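Local coordinates for protein putative alpha-galactosidase/melibiase (Bacteroides fragilis, PDB 4OGZ) that probably hydrolyses terminal, non-reducing alpha-D-galactose residues from alpha-D-galactosides, as a member of glycosyl hydrolase family 27, at residues K76-A80 and L81-T85; V427-N430 and V431-E435. All coordinates share one frame; numbering follows the deposited sequence.

From the N terminus, the chain first builds the Ig-like domain, where contact 1 closes the tight turn of the hairpin formed by strands 69-79 and 82-92. The eight-stranded TIM barrel follows, then the C-terminal beta-sandwich domain, where contact 2 bends the chain at the end of strand 425-429 into the loop leading to strand 442-444. The two contacts lie in series, neither nesting nor crossing, with their centres about 40 Å apart. Each is local and belongs to its own domain, so neither ties the domains together. Both contain a type I turn opening on an asparagine whose OD1 accepts a backbone N-H two residues on.

Contact 1 of 2, residues K76-A80 and L81-T85; sequences KAENA and LGTDT
K76 and T85 form a non-hydrogen-bonded antiparallel pair, and the lysine chain lies slantwise over the second strand. With CG anti to the backbone N (chi1 -165°) and the rest extended, K76 brings its CE 3.4 Å from T85 OG1 and 3.6 Å from T83 OG1. On the same face E78 runs alongside T83, the two side chains pointing the same way. T83 divides its branches between these neighbours: OG1 faces the K76 chain, while CG2 sits 3.7 Å from E78 OE2. K76 NZ and E78 OE2 make a long salt bridge, at 3.8 Å, on the same face. N79 works on the other face. Its chi1 of 64° sets CG between the backbone N and carbonyl carbon, bending the amide forward over the type I turn from N79 to G82. OD1 accepts L81 N at 2.9 Å, an Asx turn in which the N-H comes from above the amide carbonyl plane; a weak bond from G82 N joins it. N79 N to G82 O, 2.8 Å, and the reciprocal bonds of A77 with D84 hold the strands. The turn closes the two central strands of the Ig-like domain's mixed sheet, strand 42-46 flanking 69-79 and strand 20-23 flanking 82-92. W43 touches A77, N79 ND2 bonds E38 O and G11 O, and D84 OD2 accepts I15 N of strand 14-15, in the other sheet.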
# COMPACT_ATOMS: atom_id res chain seq x y z
N LYS A 76 -6.07 23.81 3.63
CA LYS A 76 -6.97 24.35 2.67
C LYS A 76 -6.29 24.28 1.30
O LYS A 76 -5.11 24.56 1.18
CB LYS A 76 -7.32 25.79 3.05
CG LYS A 76 -8.52 26.35 2.30
CD LYS A 76 -9.16 27.54 3.00
CE LYS A 76 -10.56 27.76 2.44
NZ LYS A 76 -11.21 29.02 2.90
N ALA A 77 -7.05 23.85 0.29
CA ALA A 77 -6.60 23.89 -1.09
C ALA A 77 -7.55 24.75 -1.90
O ALA A 77 -8.77 24.65 -1.75
CB ALA A 77 -6.52 22.49 -1.67
N GLU A 78 -7.00 25.59 -2.76
CA GLU A 78 -7.84 26.53 -3.52
C GLU A 78 -7.46 26.52 -4.98
O GLU A 78 -6.27 26.36 -5.31
CB GLU A 78 -7.73 27.97 -2.93
CG GLU A 78 -7.64 28.00 -1.41
CD GLU A 78 -7.78 29.40 -0.80
OE1 GLU A 78 -6.96 30.27 -1.14
OE2 GLU A 78 -8.69 29.60 0.05
N ASN A 79 -8.46 26.63 -5.85
CA ASN A 79 -8.22 26.87 -7.26
C ASN A 79 -9.25 27.86 -7.82
O ASN A 79 -10.05 28.41 -7.07
CB ASN A 79 -8.16 25.54 -8.07
CG ASN A 79 -9.48 24.77 -8.08
OD1 ASN A 79 -10.54 25.30 -7.76
ND2 ASN A 79 -9.41 23.51 -8.51
N ALA A 80 -9.27 28.05 -9.14
CA ALA A 80 -10.21 28.97 -9.78
C ALA A 80 -11.68 28.60 -9.59
O ALA A 80 -12.55 29.43 -9.79
CB ALA A 80 -9.90 29.10 -11.26
N LEU A 81 -11.97 27.37 -9.18
CA LEU A 81 -13.36 26.95 -9.04
C LEU A 81 -13.84 26.89 -7.60
O LEU A 81 -15.03 26.82 -7.36
CB LEU A 81 -13.56 25.59 -9.69
CG LEU A 81 -13.11 25.46 -11.17
CD1 LEU A 81 -13.35 24.04 -11.67
CD2 LEU A 81 -13.82 26.47 -12.06
N GLY A 82 -12.92 26.93 -6.65
CA GLY A 82 -13.30 26.93 -5.25
C GLY A 82 -12.22 26.43 -4.32
O GLY A 82 -11.02 26.47 -4.65
N THR A 83 -12.66 25.96 -3.16
CA THR A 83 -11.78 25.55 -2.07
C THR A 83 -12.28 24.31 -1.31
O THR A 83 -13.46 23.95 -1.35
CB THR A 83 -11.63 26.68 -1.03
OG1 THR A 83 -12.77 26.68 -0.19
CG2 THR A 83 -11.51 28.06 -1.70
N ASP A 84 -11.35 23.60 -0.67
CA ASP A 84 -11.66 22.49 0.23
C ASP A 84 -10.83 22.64 1.46
O ASP A 84 -9.68 23.07 1.39
CB ASP A 84 -11.36 21.13 -0.42
CG ASP A 84 -11.87 19.96 0.41
OD1 ASP A 84 -12.92 20.15 1.06
OD2 ASP A 84 -11.23 18.88 0.43
N THR A 85 -11.41 22.28 2.59
CA THR A 85 -10.77 22.47 3.89
C THR A 85 -10.86 21.14 4.58
O THR A 85 -11.90 20.52 4.55
CB THR A 85 -11.45 23.56 4.72
OG1 THR A 85 -11.31 24.80 4.03
CG2 THR A 85 -10.84 23.69 6.15

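Contact 2 of 2, residues V427-N430 and V431-E435; sequences VELN and VKTVE
T433 OG1 accepts the backbone N-H of N430, 2.9 Å from N430 N, with an angle of 158° at the hydrogen. In return, T433 N donates to N430 O at 3.1 Å, closing the type I beta turn from N430 to T433. A third bond comes from the asparagine side chain, whose OD1 accepts K432 N at 2.8 Å, this time within the plane of the amide carbonyl. That ring is an Asx turn laid over the beta turn. It depends on the chi1 of N430, 60°, which turns the amide in over its own main chain, toward the peptide links ahead. On its other branch the T433 methyl meets L429: CG2 is 3.7 Å from L429 CD1, the two side chains crossing at about a right angle.

The next shell fixes these groups. E428 OE2 takes N430 ND2 at 2.9 Å, nearly straight and in the amide plane, though the N-H reaches the carboxylate from above its own plane. With both ends of the amide bonded, its rotation is set. Water 1 links T433 OG1 to E428 O, a second tie between strand end and turn. L429 also packs on W458 and V460 of strand 458-462, and T433 on V403 and I396, which seats the turn against the beta sandwich.

Chemically, the T433 oxygen serves the backbone N-H and the water while its methyl faces the nonpolar side. The carboxylate at ND2 would tend to polarise the N430 amide and may strengthen OD1 as an acceptor for the turn, though with E428 exposed the effect is probably modest.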
# COMPACT_ATOMS: atom_id res chain seq x y z
N VAL A 427 -26.87 -12.96 -3.94
CA VAL A 427 -26.50 -12.83 -2.54
C VAL A 427 -27.54 -11.97 -1.84
O VAL A 427 -27.69 -10.80 -2.18
CB VAL A 427 -25.12 -12.18 -2.36
CG1 VAL A 427 -24.78 -12.05 -0.87
CG2 VAL A 427 -24.05 -12.95 -3.10
N GLU A 428 -28.28 -12.53 -0.89
CA GLU A 428 -29.31 -11.74 -0.24
C GLU A 428 -28.65 -10.87 0.81
O GLU A 428 -27.78 -11.32 1.54
CB GLU A 428 -30.41 -12.57 0.40
CG GLU A 428 -31.71 -11.79 0.41
CD GLU A 428 -32.68 -12.23 1.47
OE1 GLU A 428 -33.17 -13.38 1.39
OE2 GLU A 428 -32.98 -11.41 2.36
N LEU A 429 -29.04 -9.60 0.83
CA LEU A 429 -28.50 -8.65 1.78
C LEU A 429 -29.67 -8.10 2.55
O LEU A 429 -30.64 -7.66 1.95
CB LEU A 429 -27.77 -7.55 1.04
CG LEU A 429 -26.62 -6.83 1.69
CD1 LEU A 429 -25.66 -7.84 2.32
CD2 LEU A 429 -25.91 -5.98 0.64
N ASN A 430 -29.60 -8.20 3.87
CA ASN A 430 -30.67 -7.74 4.74
C ASN A 430 -30.03 -7.35 6.05
O ASN A 430 -28.81 -7.48 6.19
CB ASN A 430 -31.77 -8.82 4.90
CG ASN A 430 -31.26 -10.12 5.50
OD1 ASN A 430 -30.70 -10.16 6.60
ND2 ASN A 430 -31.51 -11.21 4.81
N VAL A 431 -30.82 -6.89 7.02
CA VAL A 431 -30.22 -6.35 8.23
C VAL A 431 -29.68 -7.42 9.16
O VAL A 431 -29.07 -7.09 10.17
CB VAL A 431 -31.21 -5.42 9.02
CG1 VAL A 431 -31.62 -4.26 8.12
CG2 VAL A 431 -32.41 -6.16 9.54
N LYS A 432 -29.92 -8.69 8.84
CA LYS A 432 -29.31 -9.80 9.59
C LYS A 432 -28.16 -10.51 8.85
O LYS A 432 -27.67 -11.51 9.30
CB LYS A 432 -30.41 -10.78 9.95
CG LYS A 432 -31.29 -10.18 11.03
CD LYS A 432 -32.23 -11.22 11.64
CE LYS A 432 -33.15 -10.52 12.60
NZ LYS A 432 -34.05 -11.51 13.25
N THR A 433 -27.71 -9.95 7.75
CA THR A 433 -26.59 -10.54 7.03
C THR A 433 -25.32 -10.50 7.88
O THR A 433 -24.61 -11.51 7.96
CB THR A 433 -26.40 -9.87 5.68
OG1 THR A 433 -27.60 -9.96 4.92
CG2 THR A 433 -25.26 -10.54 4.89
N VAL A 434 -25.06 -9.33 8.51
CA VAL A 434 -23.95 -9.17 9.45
C VAL A 434 -24.40 -8.32 10.63
O VAL A 434 -25.35 -7.57 10.52
CB VAL A 434 -22.68 -8.53 8.82
CG1 VAL A 434 -22.18 -9.38 7.65
CG2 VAL A 434 -22.94 -7.09 8.37
N GLU A 435 -23.71 -8.47 11.74
CA GLU A 435 -24.04 -7.73 12.97
C GLU A 435 -23.98 -6.22 12.72
O GLU A 435 -23.01 -5.69 12.14
CB GLU A 435 -23.08 -8.10 14.10
CG GLU A 435 -23.51 -9.31 14.90
CD GLU A 435 -22.40 -9.93 15.75
OE1 GLU A 435 -21.36 -10.37 15.19
OE2 GLU A 435 -22.60 -10.00 17.00
O HOH W 1 -27.81 -12.73 4.40